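Local coordinates for protein cell division GTPase FtsZ, diverged (Clostridium botulinum C, PDB 3V3T) that belongs to the tubulin/FtsZ superfamily as a diverged FtsZ-like protein, with a GTPase-family domain joined to a TubZ-like C-terminal domain, at residues V226-S231 with S263-P268; I236-T241 with K291-M296. The protein carries 1 engineered substitution. One frame throughout, in Å; residues are numbered along the deposited sequence.

Interaction 1 (V226-S231 with S263-P268); sequences VALAKS and SIVGYP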
loop_
_atom_site.group_PDB
_atom_site.type_symbol
_atom_site.label_atom_id
_atom_site.label_comp_id
_atom_site.label_asym_id
_atom_site.label_seq_id
_atom_site.Cartn_x
_atom_site.Cartn_y
_atom_site.Cartn_z
ATOM N N VAL A 226 -13.164 -18.175 12.336
ATOM C CA VAL A 226 -12.588 -19.043 11.315
ATOM C C VAL A 226 -12.432 -18.310 9.983
ATOM O O VAL A 226 -11.405 -18.422 9.321
ATOM C CB VAL A 226 -13.424 -20.349 11.114
ATOM C CG1 VAL A 226 -12.822 -21.226 10.021
ATOM C CG2 VAL A 226 -13.528 -21.112 12.417
ATOM N N ALA A 227 -13.452 -17.557 9.595
ATOM C CA ALA A 227 -13.412 -16.828 8.331
ATOM C C ALA A 227 -12.285 -15.790 8.308
ATOM O O ALA A 227 -11.644 -15.588 7.287
ATOM C CB ALA A 227 -14.740 -16.165 8.055
ATOM N N LEU A 228 -12.051 -15.133 9.435
ATOM C CA LEU A 228 -11.029 -14.087 9.488
ATOM C C LEU A 228 -9.640 -14.702 9.527
ATOM O O LEU A 228 -8.673 -14.141 8.995
ATOM C CB LEU A 228 -11.252 -13.159 10.690
ATOM C CG LEU A 228 -12.244 -12.049 10.346
ATOM C CD1 LEU A 228 -12.700 -11.295 11.571
ATOM C CD2 LEU A 228 -11.601 -11.114 9.331
ATOM N N ALA A 229 -9.548 -15.869 10.148
ATOM C CA ALA A 229 -8.291 -16.591 10.191
ATOM C C ALA A 229 -7.876 -17.014 8.783
ATOM O O ALA A 229 -6.721 -16.865 8.402
ATOM C CB ALA A 229 -8.405 -17.791 11.117
ATOM N N LYS A 230 -8.824 -17.534 8.010
ATOM C CA LYS A 230 -8.586 -17.856 6.607
ATOM C C LYS A 230 -8.145 -16.592 5.867
ATOM O O LYS A 230 -7.155 -16.586 5.131
ATOM C CB LYS A 230 -9.874 -18.411 5.991
ATOM C CG LYS A 230 -9.793 -18.785 4.525
ATOM C CD LYS A 230 -11.061 -19.511 4.093
ATOM C CE LYS A 230 -11.124 -19.663 2.585
ATOM N NZ LYS A 230 -9.992 -20.476 2.060
ATOM N N SER A 231 -8.881 -15.509 6.093
ATOM C CA SER A 231 -8.585 -14.241 5.458
ATOM C C SER A 231 -7.150 -13.757 5.741
ATOM O O SER A 231 -6.432 -13.343 4.822
ATOM C CB SER A 231 -9.618 -13.199 5.881
ATOM O OG SER A 231 -9.293 -11.941 5.333
ATOM N N SER A 263 -10.331 -10.227 18.351
ATOM C CA SER A 263 -9.633 -11.395 18.853
ATOM C C SER A 263 -8.693 -11.967 17.792
ATOM O O SER A 263 -7.582 -12.417 18.095
ATOM C CB SER A 263 -10.641 -12.448 19.313
ATOM O OG SER A 263 -9.986 -13.646 19.678
ATOM N N ILE A 264 -9.131 -11.945 16.543
ATOM C CA ILE A 264 -8.317 -12.522 15.484
ATOM C C ILE A 264 -7.404 -11.489 14.829
ATOM O O ILE A 264 -6.269 -11.792 14.466
ATOM C CB ILE A 264 -9.182 -13.187 14.407
ATOM C CG1 ILE A 264 -10.025 -14.311 15.015
ATOM C CG2 ILE A 264 -8.305 -13.770 13.316
ATOM C CD1 ILE A 264 -9.211 -15.522 15.360
ATOM N N VAL A 265 -7.892 -10.264 14.682
ATOM C CA VAL A 265 -7.186 -9.283 13.864
ATOM C C VAL A 265 -6.203 -8.412 14.640
ATOM O O VAL A 265 -5.169 -8.017 14.115
ATOM C CB VAL A 265 -8.161 -8.373 13.098
ATOM C CG1 VAL A 265 -7.386 -7.309 12.320
ATOM C CG2 VAL A 265 -8.994 -9.206 12.146
ATOM N N GLY A 266 -6.533 -8.108 15.885
ATOM C CA GLY A 266 -5.751 -7.163 16.659
ATOM C C GLY A 266 -6.678 -6.283 17.474
ATOM O O GLY A 266 -7.823 -6.048 17.088
ATOM N N TYR A 267 -6.198 -5.817 18.619
ATOM C CA TYR A 267 -7.014 -4.992 19.501
ATOM C C TYR A 267 -6.761 -3.506 19.225
ATOM O O TYR A 267 -5.649 -3.014 19.396
ATOM C CB TYR A 267 -6.742 -5.376 20.957
ATOM C CG TYR A 267 -7.318 -6.736 21.283
ATOM C CD1 TYR A 267 -8.630 -6.868 21.730
ATOM C CD2 TYR A 267 -6.571 -7.890 21.109
ATOM C CE1 TYR A 267 -9.173 -8.111 22.002
ATOM C CE2 TYR A 267 -7.105 -9.137 21.383
ATOM C CZ TYR A 267 -8.404 -9.242 21.828
ATOM O OH TYR A 267 -8.940 -10.483 22.096
ATOM N N PRO A 268 -7.789 -2.790 18.758
ATOM C CA PRO A 268 -7.624 -1.370 18.417
ATOM C C PRO A 268 -7.891 -0.496 19.637
ATOM O O PRO A 268 -8.471 -0.983 20.599
ATOM C CB PRO A 268 -8.717 -1.149 17.379
ATOM C CG PRO A 268 -9.833 -2.066 17.863
ATOM C CD PRO A 268 -9.154 -3.270 18.490
#
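Between 226-231 and 263-268, Ala229 and Ile264 have the nearest CA atoms, 6.7 Å apart, in an apolar helix-helix contact of the C-terminal domain of this tubulin/FtsZ-type fold. Residues 226-231 are regular helix within 224-233, with Lys230 N hydrogen-bonded to Val226 O, whereas 263-265 form the last turn of helix 258-265. That helix ends at Gly266, whose positive phi of 140° would bring a side chain against the preceding carbonyl O; from there the chain runs on in extended form through Tyr267 and Pro268 toward strand 270-275.

Ile264 carries much of the contact. Its CG2 branch is anti to the backbone N, which directs this methyl at the other helix, where Ile264 CG2 packs at 4.0 Å from both Leu228 CB and the backbone Ala229 N. Ala229 thus takes part through its main chain. Ile261, less than one turn back on the second helix, and Phe218 also touch Leu228, while Leu216 of strand 211-217 packs on Val265, continuing the apolar layer down to the sheet. Leu228 points toward 263-268 and serves different partners with its CB and a terminal methyl: beyond Ile264 it reaches Val265 with its far end, Leu228 CD2 lying 4.3 Å from Val265 CG2.

Interaction 2 (I236-T241 with K291-M296); sequences IFAEYT and KTTVQM
Glu239 and Thr293 join in a polar surface contact between a loop and the first turn of a helix: 236-241 belongs to the loop that connects helix 224-233 to strand 247-252, and residues 291-296 begin the last modelled helix, 291-306. The hydroxyl Thr293 OG1 donates to the backbone carbonyl Glu239 O at 2.6 Å. It meets that oxygen at a C=O...donor angle of 132°, tilted 17° from the carbonyl plane. A water gives the same oxygen a second donor, 2.7 Å from Glu239 O, and accepts from Thr293 N at 3.1 Å. The loop carbonyl is thus tied directly to the hydroxyl and, through the water, to the amide of one residue near the helix start.

Thr293 uses its two branches differently. With OG1 anti to its own carbonyl carbon (chi1 -58°), the hydroxyl faces Glu239 while CG2 lies against the methyl of Ala238, 4.1 Å from Ala238 CB. Farther along, the side chains of Thr241 and Thr292 cross at about a right angle, with Thr241 OG1 3.9 Å from Thr292 OG1.

Ala238 and Val294 both touch Leu163, and the loop runs beside strand 160-165, with Ile236 and Phe237 against helix 172-187.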
loop_
_atom_site.group_PDB
_atom_site.type_symbol
_atom_site.label_atom_id
_atom_site.label_comp_id
_atom_site.label_asym_id
_atom_site.label_seq_id
_atom_site.Cartn_x
_atom_site.Cartn_y
_atom_site.Cartn_z
ATOM N N ILE A 236 -3.003 -10.890 1.091
ATOM C CA ILE A 236 -1.965 -10.410 0.194
ATOM C C ILE A 236 -1.006 -9.439 0.878
ATOM O O ILE A 236 0.069 -9.135 0.338
ATOM C CB ILE A 236 -2.536 -9.720 -1.046
ATOM C CG1 ILE A 236 -3.392 -8.515 -0.640
ATOM C CG2 ILE A 236 -3.296 -10.707 -1.881
ATOM C CD1 ILE A 236 -3.637 -7.548 -1.767
ATOM N N PHE A 237 -1.404 -8.940 2.047
ATOM C CA PHE A 237 -0.531 -8.093 2.875
ATOM C C PHE A 237 0.515 -8.890 3.635
ATOM O O PHE A 237 0.252 -10.002 4.067
ATOM C CB PHE A 237 -1.341 -7.293 3.891
ATOM C CG PHE A 237 -2.167 -6.213 3.275
ATOM C CD1 PHE A 237 -1.721 -4.909 3.255
ATOM C CD2 PHE A 237 -3.388 -6.508 2.688
ATOM C CE1 PHE A 237 -2.496 -3.898 2.662
ATOM C CE2 PHE A 237 -4.164 -5.497 2.104
ATOM C CZ PHE A 237 -3.710 -4.202 2.095
ATOM N N ALA A 238 1.703 -8.304 3.787
ATOM C CA ALA A 238 2.780 -8.939 4.524
ATOM C C ALA A 238 2.320 -9.302 5.930
ATOM O O ALA A 238 1.697 -8.502 6.622
ATOM C CB ALA A 238 3.973 -8.023 4.591
ATOM N N GLU A 239 2.653 -10.509 6.358
ATOM C CA GLU A 239 2.248 -10.970 7.671
ATOM C C GLU A 239 2.743 -10.085 8.824
ATOM O O GLU A 239 3.909 -9.700 8.868
ATOM C CB GLU A 239 2.735 -12.401 7.883
ATOM C CG GLU A 239 2.449 -12.934 9.275
ATOM C CD GLU A 239 2.913 -14.366 9.440
ATOM O OE1 GLU A 239 3.630 -14.862 8.548
ATOM O OE2 GLU A 239 2.560 -14.996 10.457
ATOM N N TYR A 240 1.862 -9.813 9.785
ATOM C CA TYR A 240 2.262 -9.091 10.989
ATOM C C TYR A 240 2.135 -9.979 12.222
ATOM O O TYR A 240 1.233 -10.809 12.306
ATOM C CB TYR A 240 1.453 -7.794 11.157
ATOM C CG TYR A 240 -0.048 -7.963 11.301
ATOM C CD1 TYR A 240 -0.637 -8.079 12.559
ATOM C CD2 TYR A 240 -0.880 -7.972 10.180
ATOM C CE1 TYR A 240 -2.008 -8.208 12.701
ATOM C CE2 TYR A 240 -2.259 -8.107 10.308
ATOM C CZ TYR A 240 -2.815 -8.219 11.568
ATOM O OH TYR A 240 -4.185 -8.346 11.702
ATOM N N THR A 241 3.042 -9.799 13.179
ATOM C CA THR A 241 3.112 -10.688 14.343
ATOM C C THR A 241 2.601 -10.049 15.626
ATOM O O THR A 241 2.466 -10.727 16.645
ATOM C CB THR A 241 4.546 -11.217 14.579
ATOM O OG1 THR A 241 5.487 -10.146 14.412
ATOM C CG2 THR A 241 4.880 -12.339 13.595
ATOM N N LYS A 291 8.462 -5.686 10.239
ATOM C CA LYS A 291 9.911 -5.882 10.207
ATOM C C LYS A 291 10.332 -7.354 10.073
ATOM O O LYS A 291 11.193 -7.693 9.262
ATOM C CB LYS A 291 10.563 -5.235 11.439
ATOM C CG LYS A 291 10.800 -3.723 11.280
ATOM C CD LYS A 291 10.393 -2.909 12.515
ATOM C CE LYS A 291 10.577 -1.415 12.274
ATOM N NZ LYS A 291 12.020 -1.074 12.027
ATOM N N THR A 292 9.719 -8.222 10.866
ATOM C CA THR A 292 10.010 -9.652 10.820
ATOM C C THR A 292 9.821 -10.250 9.424
ATOM O O THR A 292 10.698 -10.939 8.923
ATOM C CB THR A 292 9.121 -10.429 11.826
ATOM O OG1 THR A 292 9.172 -9.778 13.093
ATOM C CG2 THR A 292 9.600 -11.873 11.990
ATOM N N THR A 293 8.677 -9.993 8.794
ATOM C CA THR A 293 8.443 -10.537 7.469
ATOM C C THR A 293 9.469 -10.004 6.487
ATOM O O THR A 293 9.955 -10.745 5.641
ATOM C CB THR A 293 7.068 -10.165 6.934
ATOM O OG1 THR A 293 6.077 -10.629 7.841
ATOM C CG2 THR A 293 6.846 -10.801 5.554
ATOM N N VAL A 294 9.784 -8.712 6.587
ATOM C CA VAL A 294 10.745 -8.105 5.672
ATOM C C VAL A 294 12.125 -8.702 5.895
ATOM O O VAL A 294 12.841 -9.005 4.950
ATOM C CB VAL A 294 10.834 -6.567 5.854
ATOM C CG1 VAL A 294 12.001 -6.013 5.062
ATOM C CG2 VAL A 294 9.541 -5.897 5.428
ATOM N N GLN A 295 12.498 -8.872 7.155
ATOM C CA GLN A 295 13.839 -9.341 7.484
ATOM C C GLN A 295 14.102 -10.769 7.009
ATOM O O GLN A 295 15.254 -11.181 6.899
ATOM C CB GLN A 295 14.119 -9.198 8.980
ATOM C CG GLN A 295 14.336 -7.747 9.414
ATOM C CD GLN A 295 14.375 -7.570 10.931
ATOM O OE1 GLN A 295 13.828 -6.602 11.474
ATOM N NE2 GLN A 295 15.028 -8.504 11.619
ATOM N N MET A 296 13.045 -11.521 6.721
ATOM C CA MET A 296 13.229 -12.876 6.211
ATOM C C MET A 296 14.000 -12.848 4.894
ATOM O O MET A 296 14.725 -13.784 4.567
ATOM C CB MET A 296 11.886 -13.576 6.013
ATOM C CG MET A 296 11.112 -13.797 7.297
ATOM S SD MET A 296 9.842 -15.059 7.113
ATOM C CE MET A 296 10.839 -16.543 7.322
HETATM O O HOH W 1 6.059 -9.134 10.319
#

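In the fold
Interactions 1 and 2 have centres about 16 Å apart and are linked directly by Tyr240, whose OH lies 2.6 Å from Val265 O, a probable hydrogen bond. It would fasten the loop of interaction 2 to the end of helix 258-265 used in interaction 1. Strand 211-217 touches residues of both: Leu216 meets Val265, and Val214 meets Tyr240. Their segments alternate along the chain, 226-231, 236-241, 263-268 and 291-296, and helix 224-233 leads within a few residues into the loop that meets helix 291-306. Interaction 1 packs two helices of the C-terminal domain together, whereas interaction 2 brings the last modelled helix against a loop bordering strand 160-165 of the GTPase-family region.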